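Local coordinates for uncharacterized protein (Chaetomium thermophilum, PDB 3LPZ), which is a Get4-family alpha-solenoid protein that probably binds Get5 and serves the targeting of tail-anchored membrane proteins, at residues 21-26 against 62-67; 26-31 against 68-73; 36-41 against 75-80; 40-45 against 56-61; 83-88 against 97-102. One frame throughout, in Å; residues are numbered along the deposited sequence. Where two conformers were deposited one is given.

Contact 1 of 5, residues 21-26 against 62-67; sequences RRIAEG and SQTLLR
I23 carries this contact from one side, meeting T64 and L65, consecutive residues on the facing helix. Its methyl CG2 lies 3.7 Å from T64 CG2, and the same I23 CG2 comes 3.9 Å from L65 CD2, a single branch thus touching both partners. The longer arm of the isoleucine then runs past the leucine, the two side chains standing at about a right angle, with I23 CG1 4.0 Å from L65 CD2 and I23 CD1 4.0 Å from L65 CG. This illustrates how a beta-branched side chain can engage two neighbouring residues of another helix at once.

The next shell fixes these groups in place. T64 has its CG2 opposite its backbone N and its OG1 beside that nitrogen (chi1 -60°), a rotation that offers the methyl to I23 while the hydroxyl makes hydrogen bonds with S60 O on its own helix and with Q20 NE2 on helix 11-25. R22, just before I23 in sequence, forms a salt bridge with E37 through its NH1, which joins helix 11-25 to helix 28-47 by charge.

The buried isoleucine also touches A34, S68 and V61, whereas L65 reaches A35 and L77. Helix 11-25 therefore packs against helix 51-67 with helix 28-47 alongside both, and L65 carries the apolar packing onward to helix 71-88.

Contact 2 of 5, residues 26-31 against 68-73; sequences GQPEEQ and SGQGGS
Q31 and Q70 press their side chains together where a Schellman motif ends helix 51-67. In that motif G69 takes a positive phi as the C-prime residue, with G69 N bonded to L66 O and Q70 N to L65 O, and Q70 goes on to serve as N-cap of helix 71-88. The tight part of the contact is the crossing of the two glutamines at about a right angle. Q31 is extended beyond CG, and its OE1 ends 3.1 Å from Q70 CD and 3.2 Å from Q70 CG, close against the bend that Q70 makes at chi2 (-48°). The amide planes are turned 35° apart. Although Q31 OE1 is 3.3 Å from Q70 NE2, the angle is too poor for a hydrogen bond, which makes this close packing of polar groups rather than an amide pair.

The hydrogen bond of Q31 lies elsewhere. Its NE2 bonds to I23 O, the carbonyl near the end of the preceding helix, while this nitrogen also rests 3.7 Å from S68 CB. The serine hydroxyl for its part turns back to T64 O.

The looser side is formed by P28, exposed at the first turn of helix 28-47, whose CB comes no closer than 4.1 Å to Q70 OE1. The turn before helix 28-47 and the turn before helix 71-88, two junctions apart along the chain, thus meet through buried Q31, and the contact fades toward solvent at the proline. The amide of Q70 folds back on its own turn, where NE2 gives S68 O a weak hydrogen bond, 3.4 Å long but nearly straight at 172°.

Contact 3 of 5, residues 36-41 against 75-80; sequences QETRLV and GDLAVL
L77 splits its two methyls between neighbouring residues of the facing helix. Its CD2 packs 3.9 Å from T38 CG2, on the buried side, while its CD1 lies 3.8 Å from R39 CG, against the aliphatic root of an exposed arginine. T38 turns that methyl to L77 with CG2 opposite its backbone N (chi1 -56°), and the same rotation lets OG1 bond to A34 O, one turn back.

One turn further on, L80 comes to the same arginine at about a right angle, with L80 CD2 4.0 Å from R39 CG. The arginine methylene is thereby touched by both leucines. Beyond it the chain bends at chi3 and carries the guanidinium back to Q36: R39 NH1 donates to Q36 OE1 over 2.8 Å, at an N-H...O angle of 148°. This bond uses a lone pair in the carbonyl plane and lies close to the guanidinium plane, so it restrains the turn of both flat groups.

The segments of helices 28-47 and 71-88 run almost parallel, 13° apart, with axes 11.0 Å from each other. T38 also touches I57 and V61 of helix 51-67, which separates the two in sequence. Such parallel packing of alternate helices is characteristic of an alpha-solenoid.

Contact 4 of 5, residues 40-45 against 56-61; sequences LVAARY and DILASV
Helices 28-47 and 51-67 form an antiparallel helical hairpin, the basic element of an alpha-solenoid, and A42, V41 and Y45 meet I57 and L58 across it. The short segments run at 155° to each other with axes 9.7 Å apart, a spacing that the small A42 suits: its CA is only 6.5 Å from that of I57. The methyl of A42 is set into the fork of L58, with A42 CB 3.8 Å from L58 CG and 3.8 Å from L58 CD2.

I57 does the rest through one atom. Its CD1 enters the notch between two residues a turn apart, 3.6 Å from Y45 CD2 and 3.9 Å from V41 CG1, and the isoleucine stands at about a right angle to each of these side chains. V41 presents CG1 because that branch lies opposite its backbone N (chi1 174°).

Within the second helix, D56 O is gripped twice by S60. The backbone N and the hydroxyl approach it from opposite faces of the carbonyl plane, the S60 OG to D56 O bond being 2.8 Å long, so the serine hydroxyl is satisfied within its own helix.

Other helices close around the hairpin. Y45 touches I12 and V61 touches I23, both on helix 11-25, while L58 faces L80 and T84 on helix 71-88 and D56 reaches K99 on helix 94-104.

Contact 5 of 5, residues 83-88 against 97-102; sequences DTFRQA and RGKLLG
F85 turns the rim of its ring to L100 and K99, and its CB already points toward their segment. From CB, the ring carbon CG is placed opposite the carbonyl carbon and beside the backbone N (chi1 -79°), which sends the phenyl outward toward helix 94-104; this reach is needed, since the nearest CA atoms, those of F85 and L100, are 10.3 Å apart. Along the touching side of the ring, F85 CD2 meets the methyl L100 CD1 at 4.0 Å. The next carbon, CE2, makes the fullest contact: it lies 3.8 Å from L100 CG and 3.9 Å from L100 CD1, with L100 CD2 at 4.0 Å as well. At the tip, F85 CZ comes within 4.4 Å of K99 CD, a looser touch. Both partners sit at the ring edge, near its plane, and the leucine and phenylalanine slide past each other in opposite directions.

Further groups enclose this pair. W124 of helix 112-128 meets the F85 ring with planes inclined by about 25°, and it touches L100 too, while V55 of helix 51-67 touches both F85 and K99. Nearby, R86 forms salt bridges with E120 and D123, which join its helix to helix 112-128.

Across the two segments the chemistry is entirely apolar: aliphatic carbons, including a lysine methylene, lie against an aromatic edge, and the contact depends on shape and burial, K99 contributing its aliphatic chain and not its charge.

In the fold
From the N terminus, helix 11-25 opens contact 1, which closes on the end of helix 51-67. Contacts 2 and 3 start on helix 28-47 and close on helix 71-88, and both cross contact 1 and each other in chain order. Contact 4 joins the far part of helix 28-47 to helix 51-67 and falls within the spans of contacts 1 and 2, while sharing L40 and V41 with contact 3, about 7 Å away between centres. Contact 5 follows in series, linking helix 71-88 to helix 94-104, with T84 and K99 touching contact 4. Together they tie the first five helices into the N-terminal end of the alpha-solenoid.

Contact 1 of 5, residues 21-26 against 62-67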
# COMPACT_ATOMS: atom_id res chain seq x y z
N ARG A 21 -4.11 27.30 24.80
CA ARG A 21 -3.34 27.77 25.95
C ARG A 21 -3.62 26.93 27.20
O ARG A 21 -2.69 26.52 27.87
CB ARG A 21 -3.56 29.27 26.22
CG ARG A 21 -2.77 29.79 27.43
CD ARG A 21 -2.11 31.14 27.15
NE ARG A 21 -1.21 31.10 26.00
CZ ARG A 21 -0.34 32.05 25.69
NH1 ARG A 21 -0.24 33.13 26.46
NH2 ARG A 21 0.44 31.93 24.63
N ARG A 22 -4.89 26.63 27.48
CA ARG A 22 -5.20 25.73 28.60
C ARG A 22 -4.47 24.40 28.49
O ARG A 22 -3.95 23.88 29.49
CB ARG A 22 -6.70 25.48 28.73
CG ARG A 22 -7.46 26.66 29.28
CD ARG A 22 -8.94 26.44 29.22
NE ARG A 22 -9.37 25.26 29.96
CZ ARG A 22 -10.59 24.75 29.88
NH1 ARG A 22 -11.49 25.31 29.08
NH2 ARG A 22 -10.92 23.68 30.60
N ILE A 23 -4.42 23.85 27.27
CA ILE A 23 -3.75 22.59 27.04
C ILE A 23 -2.22 22.71 27.14
O ILE A 23 -1.57 21.86 27.74
CB ILE A 23 -4.16 21.99 25.68
CG1 ILE A 23 -5.61 21.48 25.74
CG2 ILE A 23 -3.19 20.87 25.26
CD1 ILE A 23 -6.28 21.51 24.38
N ALA A 24 -1.66 23.78 26.57
CA ALA A 24 -0.21 24.00 26.62
C ALA A 24 0.34 24.09 28.07
O ALA A 24 1.41 23.57 28.35
CB ALA A 24 0.20 25.25 25.81
N GLU A 25 -0.40 24.74 28.96
CA GLU A 25 0.07 24.99 30.34
C GLU A 25 -0.37 23.95 31.35
O GLU A 25 0.26 23.78 32.41
CB GLU A 25 -0.37 26.39 30.79
CG GLU A 25 -0.06 27.47 29.74
CD GLU A 25 -0.50 28.88 30.15
OE1 GLU A 25 -1.27 29.03 31.13
OE2 GLU A 25 -0.06 29.84 29.49
N GLY A 26 -1.45 23.23 31.02
CA GLY A 26 -2.14 22.39 31.99
C GLY A 26 -1.50 21.03 32.21
O GLY A 26 -0.77 20.53 31.36
N SER A 62 -6.87 19.10 18.37
CA SER A 62 -6.32 17.76 18.24
C SER A 62 -4.80 17.81 18.10
O SER A 62 -4.07 17.08 18.80
CB SER A 62 -6.87 17.02 17.02
OG SER A 62 -6.12 15.82 16.84
N GLN A 63 -4.32 18.65 17.19
CA GLN A 63 -2.88 18.79 16.97
C GLN A 63 -2.17 19.31 18.23
O GLN A 63 -1.07 18.81 18.59
CB GLN A 63 -2.58 19.64 15.73
CG GLN A 63 -3.14 18.97 14.46
CD GLN A 63 -2.98 19.78 13.21
OE1 GLN A 63 -2.32 20.81 13.22
NE2 GLN A 63 -3.58 19.33 12.10
N THR A 64 -2.77 20.29 18.91
CA THR A 64 -2.17 20.77 20.17
C THR A 64 -2.04 19.67 21.22
O THR A 64 -1.00 19.57 21.92
CB THR A 64 -2.92 21.98 20.76
OG1 THR A 64 -2.90 23.05 19.81
CG2 THR A 64 -2.24 22.45 22.05
N LEU A 65 -3.09 18.86 21.36
CA LEU A 65 -3.06 17.77 22.33
C LEU A 65 -1.99 16.77 21.96
O LEU A 65 -1.22 16.33 22.81
CB LEU A 65 -4.41 17.07 22.40
CG LEU A 65 -5.48 17.82 23.20
CD1 LEU A 65 -6.88 17.43 22.76
CD2 LEU A 65 -5.30 17.58 24.70
N LEU A 66 -1.94 16.41 20.68
CA LEU A 66 -0.91 15.48 20.18
C LEU A 66 0.51 16.01 20.40
O LEU A 66 1.39 15.24 20.77
CB LEU A 66 -1.14 15.09 18.70
CG LEU A 66 -2.43 14.30 18.43
CD1 LEU A 66 -2.78 14.23 16.91
CD2 LEU A 66 -2.31 12.89 19.02
N ARG A 67 0.74 17.30 20.17
CA ARG A 67 2.05 17.93 20.45
C ARG A 67 2.38 17.95 21.94
O ARG A 67 3.54 17.97 22.30
CB ARG A 67 2.10 19.38 19.97
CG ARG A 67 2.35 19.53 18.52
CD ARG A 67 2.46 20.98 18.13
NE ARG A 67 2.18 21.11 16.70
CZ ARG A 67 3.07 20.93 15.72
NH1 ARG A 67 4.33 20.62 15.98
NH2 ARG A 67 2.69 21.06 14.46

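Contact 2 of 5, residues 26-31 against 68-73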
# COMPACT_ATOMS: atom_id res chain seq x y z
N GLY A 26 -1.45 23.23 31.02
CA GLY A 26 -2.14 22.39 31.99
C GLY A 26 -1.50 21.03 32.21
O GLY A 26 -0.77 20.53 31.36
N GLN A 27 -1.77 20.46 33.39
CA GLN A 27 -1.47 19.07 33.69
C GLN A 27 -2.51 18.14 33.02
O GLN A 27 -3.54 18.62 32.54
CB GLN A 27 -1.43 18.86 35.21
CG GLN A 27 -0.22 19.53 35.88
CD GLN A 27 1.10 18.87 35.49
OE1 GLN A 27 1.32 17.71 35.77
NE2 GLN A 27 1.98 19.61 34.84
N PRO A 28 -2.24 16.82 32.98
CA PRO A 28 -3.15 15.92 32.23
C PRO A 28 -4.65 16.07 32.53
O PRO A 28 -5.44 16.06 31.58
CB PRO A 28 -2.62 14.53 32.56
CG PRO A 28 -1.12 14.77 32.66
CD PRO A 28 -0.99 16.12 33.35
N GLU A 29 -5.03 16.23 33.80
CA GLU A 29 -6.44 16.41 34.13
C GLU A 29 -7.06 17.67 33.49
O GLU A 29 -8.18 17.59 32.94
CB GLU A 29 -6.68 16.31 35.65
CG GLU A 29 -6.37 14.90 36.19
CD GLU A 29 -6.86 14.64 37.61
OE1 GLU A 29 -6.99 15.61 38.39
OE2 GLU A 29 -7.11 13.46 37.93
N GLU A 30 -6.35 18.81 33.52
CA GLU A 30 -6.82 20.02 32.86
C GLU A 30 -6.86 19.87 31.33
O GLU A 30 -7.75 20.42 30.68
CB GLU A 30 -5.97 21.24 33.25
CG GLU A 30 -6.62 22.17 34.28
CD GLU A 30 -7.71 21.52 35.10
OE1 GLU A 30 -7.39 20.74 36.03
OE2 GLU A 30 -8.91 21.80 34.83
N GLN A 31 -5.90 19.14 30.78
CA GLN A 31 -5.84 18.88 29.33
C GLN A 31 -7.02 18.04 28.87
O GLN A 31 -7.64 18.32 27.84
CB GLN A 31 -4.52 18.19 28.96
CG GLN A 31 -3.30 19.12 29.12
CD GLN A 31 -1.99 18.38 28.95
OE1 GLN A 31 -1.83 17.26 29.43
NE2 GLN A 31 -1.02 19.02 28.28
N SER A 68 1.36 17.99 22.80
CA SER A 68 1.59 18.03 24.24
C SER A 68 1.63 16.65 24.86
O SER A 68 1.39 16.51 26.04
CB SER A 68 0.49 18.83 24.94
OG SER A 68 0.36 20.13 24.39
N GLY A 69 1.87 15.62 24.06
CA GLY A 69 1.93 14.25 24.56
C GLY A 69 0.64 13.62 25.06
O GLY A 69 0.68 12.60 25.75
N GLN A 70 -0.52 14.20 24.73
CA GLN A 70 -1.80 13.60 25.11
C GLN A 70 -2.39 12.82 23.92
O GLN A 70 -3.32 13.28 23.26
CB GLN A 70 -2.78 14.67 25.59
CG GLN A 70 -2.29 15.44 26.82
CD GLN A 70 -1.78 14.53 27.92
OE1 GLN A 70 -2.54 13.81 28.54
NE2 GLN A 70 -0.47 14.56 28.13
N GLY A 71 -1.80 11.67 23.65
CA GLY A 71 -2.07 10.90 22.44
C GLY A 71 -3.48 10.35 22.42
O GLY A 71 -4.12 10.32 21.36
N GLY A 72 -3.95 9.93 23.59
CA GLY A 72 -5.32 9.44 23.76
C GLY A 72 -6.39 10.48 23.48
O GLY A 72 -7.23 10.30 22.60
N SER A 73 -6.37 11.59 24.20
CA SER A 73 -7.33 12.67 23.95
C SER A 73 -7.18 13.31 22.58
O SER A 73 -8.18 13.52 21.89
CB SER A 73 -7.23 13.74 25.03
OG SER A 73 -7.87 13.27 26.21

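Contact 3 of 5, residues 36-41 against 75-80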
# COMPACT_ATOMS: atom_id res chain seq x y z
N GLN A 36 -12.54 17.76 26.48
CA GLN A 36 -13.98 17.56 26.62
C GLN A 36 -14.78 18.80 26.28
O GLN A 36 -15.86 18.72 25.67
CB GLN A 36 -14.35 17.04 28.03
CG GLN A 36 -13.84 15.61 28.29
CD GLN A 36 -14.33 14.61 27.25
OE1 GLN A 36 -15.53 14.45 27.03
NE2 GLN A 36 -13.39 13.92 26.60
N GLU A 37 -14.26 19.97 26.67
CA GLU A 37 -14.93 21.21 26.36
C GLU A 37 -14.84 21.44 24.84
O GLU A 37 -15.75 21.97 24.25
CB GLU A 37 -14.29 22.36 27.12
CG GLU A 37 -14.97 23.72 26.90
CD GLU A 37 -14.35 24.79 27.74
OE1 GLU A 37 -14.00 24.48 28.91
OE2 GLU A 37 -14.20 25.93 27.24
N THR A 38 -13.73 21.04 24.23
CA THR A 38 -13.60 21.14 22.75
C THR A 38 -14.70 20.34 22.04
O THR A 38 -15.29 20.81 21.07
CB THR A 38 -12.19 20.69 22.28
OG1 THR A 38 -11.20 21.47 22.97
CG2 THR A 38 -12.00 20.87 20.74
N ARG A 39 -14.97 19.12 22.51
CA ARG A 39 -16.04 18.28 21.93
C ARG A 39 -17.38 18.99 21.99
O ARG A 39 -18.14 18.94 21.02
CB ARG A 39 -16.20 16.94 22.68
CG ARG A 39 -15.03 15.99 22.56
CD ARG A 39 -15.37 14.72 23.38
NE ARG A 39 -16.64 14.11 22.96
CZ ARG A 39 -17.50 13.49 23.78
NH1 ARG A 39 -17.27 13.42 25.09
NH2 ARG A 39 -18.62 12.96 23.27
N LEU A 40 -17.69 19.58 23.15
CA LEU A 40 -18.96 20.27 23.32
C LEU A 40 -19.07 21.47 22.37
O LEU A 40 -20.07 21.64 21.70
CB LEU A 40 -19.17 20.70 24.79
CG LEU A 40 -20.57 21.15 25.24
CD1 LEU A 40 -21.64 20.01 25.19
CD2 LEU A 40 -20.48 21.72 26.67
N VAL A 41 -18.03 22.30 22.30
CA VAL A 41 -18.07 23.46 21.43
C VAL A 41 -18.21 23.05 19.94
O VAL A 41 -19.06 23.62 19.20
CB VAL A 41 -16.82 24.35 21.65
CG1 VAL A 41 -16.78 25.47 20.67
CG2 VAL A 41 -16.84 24.91 23.09
N GLY A 75 -5.88 11.97 19.92
CA GLY A 75 -6.28 10.98 18.90
C GLY A 75 -7.79 10.86 18.80
O GLY A 75 -8.35 10.71 17.72
N ASP A 76 -8.46 10.88 19.95
CA ASP A 76 -9.91 10.82 19.97
C ASP A 76 -10.49 12.04 19.22
O ASP A 76 -11.43 11.91 18.44
CB ASP A 76 -10.42 10.77 21.41
CG ASP A 76 -10.30 9.38 22.03
OD1 ASP A 76 -9.95 8.41 21.32
OD2 ASP A 76 -10.56 9.26 23.24
N LEU A 77 -9.90 13.22 19.44
CA LEU A 77 -10.35 14.40 18.68
C LEU A 77 -10.07 14.27 17.18
O LEU A 77 -10.86 14.75 16.36
CB LEU A 77 -9.72 15.68 19.22
CG LEU A 77 -10.62 16.57 20.06
CD1 LEU A 77 -11.57 15.79 20.97
CD2 LEU A 77 -9.85 17.60 20.79
N ALA A 78 -8.94 13.65 16.84
CA ALA A 78 -8.60 13.43 15.42
C ALA A 78 -9.61 12.49 14.77
O ALA A 78 -10.01 12.68 13.63
CB ALA A 78 -7.15 12.89 15.26
N VAL A 79 -10.03 11.45 15.50
CA VAL A 79 -11.10 10.55 15.00
C VAL A 79 -12.42 11.31 14.84
O VAL A 79 -13.15 11.12 13.84
CB VAL A 79 -11.25 9.27 15.93
CG1 VAL A 79 -12.47 8.41 15.54
CG2 VAL A 79 -9.96 8.42 15.86
N LEU A 80 -12.74 12.19 15.81
CA LEU A 80 -13.96 13.00 15.74
C LEU A 80 -13.92 13.92 14.51
O LEU A 80 -14.93 14.18 13.89
CB LEU A 80 -14.12 13.82 17.03
CG LEU A 80 -15.43 14.59 17.25
CD1 LEU A 80 -16.64 13.66 17.06
CD2 LEU A 80 -15.44 15.27 18.63

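Contact 4 of 5, residues 40-45 against 56-61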
# COMPACT_ATOMS: atom_id res chain seq x y z
N LEU A 40 -17.69 19.58 23.15
CA LEU A 40 -18.96 20.27 23.32
C LEU A 40 -19.07 21.47 22.37
O LEU A 40 -20.07 21.64 21.70
CB LEU A 40 -19.17 20.70 24.79
CG LEU A 40 -20.57 21.15 25.24
CD1 LEU A 40 -21.64 20.01 25.19
CD2 LEU A 40 -20.48 21.72 26.67
N VAL A 41 -18.03 22.30 22.30
CA VAL A 41 -18.07 23.46 21.43
C VAL A 41 -18.21 23.05 19.94
O VAL A 41 -19.06 23.62 19.20
CB VAL A 41 -16.82 24.35 21.65
CG1 VAL A 41 -16.78 25.47 20.67
CG2 VAL A 41 -16.84 24.91 23.09
N ALA A 42 -17.39 22.08 19.51
CA ALA A 42 -17.46 21.59 18.15
C ALA A 42 -18.86 21.02 17.84
O ALA A 42 -19.42 21.27 16.75
CB ALA A 42 -16.38 20.50 17.90
N ALA A 43 -19.41 20.23 18.76
CA ALA A 43 -20.75 19.65 18.55
C ALA A 43 -21.82 20.75 18.38
O ALA A 43 -22.70 20.63 17.52
CB ALA A 43 -21.13 18.66 19.67
N ARG A 44 -21.74 21.81 19.17
CA ARG A 44 -22.67 22.94 18.94
C ARG A 44 -22.56 23.55 17.53
O ARG A 44 -23.59 23.78 16.89
CB ARG A 44 -22.49 24.03 19.97
CG ARG A 44 -23.08 23.66 21.32
CD ARG A 44 -22.44 24.53 22.40
NE ARG A 44 -22.95 24.21 23.73
CZ ARG A 44 -22.40 24.64 24.86
NH1 ARG A 44 -21.30 25.40 24.83
NH2 ARG A 44 -22.94 24.29 26.03
N TYR A 45 -21.34 23.82 17.05
CA TYR A 45 -21.19 24.34 15.68
C TYR A 45 -21.70 23.35 14.64
O TYR A 45 -22.38 23.74 13.68
CB TYR A 45 -19.73 24.75 15.36
CG TYR A 45 -19.39 26.09 15.96
CD1 TYR A 45 -20.01 27.26 15.50
CD2 TYR A 45 -18.46 26.19 17.01
CE1 TYR A 45 -19.69 28.51 16.06
CE2 TYR A 45 -18.15 27.41 17.58
CZ TYR A 45 -18.78 28.56 17.11
OH TYR A 45 -18.46 29.77 17.67
N ASP A 56 -12.22 23.37 12.08
CA ASP A 56 -11.05 24.17 12.46
C ASP A 56 -10.75 23.94 13.95
O ASP A 56 -9.60 23.74 14.33
CB ASP A 56 -11.25 25.67 12.20
CG ASP A 56 -11.13 26.05 10.72
OD1 ASP A 56 -10.63 25.26 9.90
OD2 ASP A 56 -11.57 27.16 10.38
N ILE A 57 -11.80 23.94 14.77
CA ILE A 57 -11.65 23.69 16.21
C ILE A 57 -11.05 22.31 16.50
O ILE A 57 -10.05 22.20 17.21
CB ILE A 57 -12.99 23.86 16.96
CG1 ILE A 57 -13.41 25.34 16.91
CG2 ILE A 57 -12.87 23.36 18.42
CD1 ILE A 57 -14.87 25.58 17.23
N LEU A 58 -11.65 21.26 15.94
CA LEU A 58 -11.15 19.89 16.17
C LEU A 58 -9.72 19.70 15.65
O LEU A 58 -8.88 19.09 16.35
CB LEU A 58 -12.10 18.85 15.53
CG LEU A 58 -13.46 18.80 16.25
CD1 LEU A 58 -14.47 17.96 15.46
CD2 LEU A 58 -13.30 18.25 17.66
N ALA A 59 -9.44 20.17 14.44
CA ALA A 59 -8.09 19.99 13.87
C ALA A 59 -7.03 20.75 14.69
O ALA A 59 -5.98 20.20 14.97
CB ALA A 59 -8.03 20.42 12.35
N SER A 60 -7.30 22.00 15.07
CA SER A 60 -6.28 22.77 15.79
C SER A 60 -6.04 22.19 17.18
O SER A 60 -4.89 22.01 17.58
CB SER A 60 -6.70 24.24 15.96
OG SER A 60 -7.01 24.81 14.71
N VAL A 61 -7.11 21.86 17.89
CA VAL A 61 -6.98 21.38 19.27
C VAL A 61 -6.45 19.93 19.32
O VAL A 61 -5.67 19.58 20.23
CB VAL A 61 -8.31 21.51 20.07
CG1 VAL A 61 -8.19 20.85 21.47
CG2 VAL A 61 -8.77 23.01 20.19

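Contact 5 of 5, residues 83-88 against 97-102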
# COMPACT_ATOMS: atom_id res chain seq x y z
N ASP A 83 -15.03 11.96 11.61
CA ASP A 83 -16.47 11.76 11.64
C ASP A 83 -17.22 13.06 11.28
O ASP A 83 -18.31 13.05 10.72
CB ASP A 83 -16.90 11.17 12.99
CG ASP A 83 -16.71 9.66 13.04
OD1 ASP A 83 -17.34 8.91 12.24
OD2 ASP A 83 -15.91 9.20 13.87
N THR A 84 -16.59 14.19 11.62
CA THR A 84 -17.14 15.49 11.30
C THR A 84 -17.12 15.70 9.79
O THR A 84 -18.10 16.21 9.25
CB THR A 84 -16.40 16.61 12.05
OG1 THR A 84 -16.57 16.40 13.47
CG2 THR A 84 -16.96 18.00 11.69
N PHE A 85 -16.03 15.31 9.11
CA PHE A 85 -15.94 15.41 7.64
C PHE A 85 -17.06 14.57 7.00
O PHE A 85 -17.72 14.99 6.05
CB PHE A 85 -14.57 14.93 7.12
CG PHE A 85 -13.43 15.95 7.26
CD1 PHE A 85 -13.66 17.32 7.18
CD2 PHE A 85 -12.12 15.51 7.40
CE1 PHE A 85 -12.58 18.25 7.28
CE2 PHE A 85 -11.05 16.44 7.51
CZ PHE A 85 -11.29 17.80 7.44
N ARG A 86 -17.25 13.36 7.50
CA ARG A 86 -18.37 12.52 7.05
C ARG A 86 -19.73 13.15 7.17
O ARG A 86 -20.50 13.14 6.21
CB ARG A 86 -18.43 11.26 7.89
CG ARG A 86 -17.36 10.35 7.64
CD ARG A 86 -17.73 9.03 8.28
NE ARG A 86 -16.69 8.06 8.02
CZ ARG A 86 -15.79 7.68 8.90
NH1 ARG A 86 -15.79 8.19 10.15
NH2 ARG A 86 -14.89 6.78 8.54
N GLN A 87 -20.04 13.67 8.37
CA GLN A 87 -21.33 14.31 8.65
C GLN A 87 -21.55 15.56 7.81
O GLN A 87 -22.67 15.87 7.42
CB GLN A 87 -21.41 14.69 10.12
CG GLN A 87 -21.61 13.53 11.03
CD GLN A 87 -22.00 14.00 12.41
OE1 GLN A 87 -23.16 13.86 12.80
NE2 GLN A 87 -21.07 14.62 13.13
N ALA A 88 -20.47 16.29 7.55
CA ALA A 88 -20.51 17.46 6.69
C ALA A 88 -20.63 17.11 5.21
O ALA A 88 -20.86 17.98 4.40
CB ALA A 88 -19.25 18.29 6.91
N ARG A 97 -7.46 16.94 3.43
CA ARG A 97 -6.36 15.98 3.48
C ARG A 97 -5.22 16.62 4.31
O ARG A 97 -4.59 15.93 5.10
CB ARG A 97 -5.84 15.62 2.08
CG ARG A 97 -4.74 14.52 2.08
CD ARG A 97 -3.98 14.44 0.71
NE ARG A 97 -4.89 14.00 -0.36
CZ ARG A 97 -5.37 14.79 -1.33
NH1 ARG A 97 -5.01 16.09 -1.45
NH2 ARG A 97 -6.23 14.26 -2.21
N GLY A 98 -4.94 17.91 4.11
CA GLY A 98 -3.85 18.55 4.85
C GLY A 98 -4.07 18.53 6.36
O GLY A 98 -3.13 18.32 7.15
N LYS A 99 -5.30 18.76 6.79
CA LYS A 99 -5.61 18.71 8.23
C LYS A 99 -5.41 17.30 8.78
O LYS A 99 -4.91 17.14 9.90
CB LYS A 99 -7.04 19.19 8.50
CG LYS A 99 -7.20 20.68 8.29
CD LYS A 99 -8.64 21.14 8.58
CE LYS A 99 -8.85 22.63 8.21
NZ LYS A 99 -8.86 22.86 6.74
N LEU A 100 -5.81 16.29 8.02
CA LEU A 100 -5.69 14.89 8.48
C LEU A 100 -4.21 14.48 8.55
O LEU A 100 -3.80 13.81 9.53
CB LEU A 100 -6.52 13.93 7.62
CG LEU A 100 -8.04 14.17 7.74
CD1 LEU A 100 -8.81 13.33 6.71
CD2 LEU A 100 -8.57 13.82 9.14
N LEU A 101 -3.42 14.89 7.56
CA LEU A 101 -1.96 14.62 7.59
C LEU A 101 -1.27 15.36 8.73
O LEU A 101 -0.34 14.85 9.33
CB LEU A 101 -1.28 14.98 6.24
CG LEU A 101 -1.72 14.10 5.06
CD1 LEU A 101 -1.20 14.69 3.78
CD2 LEU A 101 -1.21 12.63 5.23
N GLY A 102 -1.75 16.57 9.03
CA GLY A 102 -1.20 17.31 10.17
C GLY A 102 -1.42 16.54 11.47
O GLY A 102 -0.52 16.52 12.35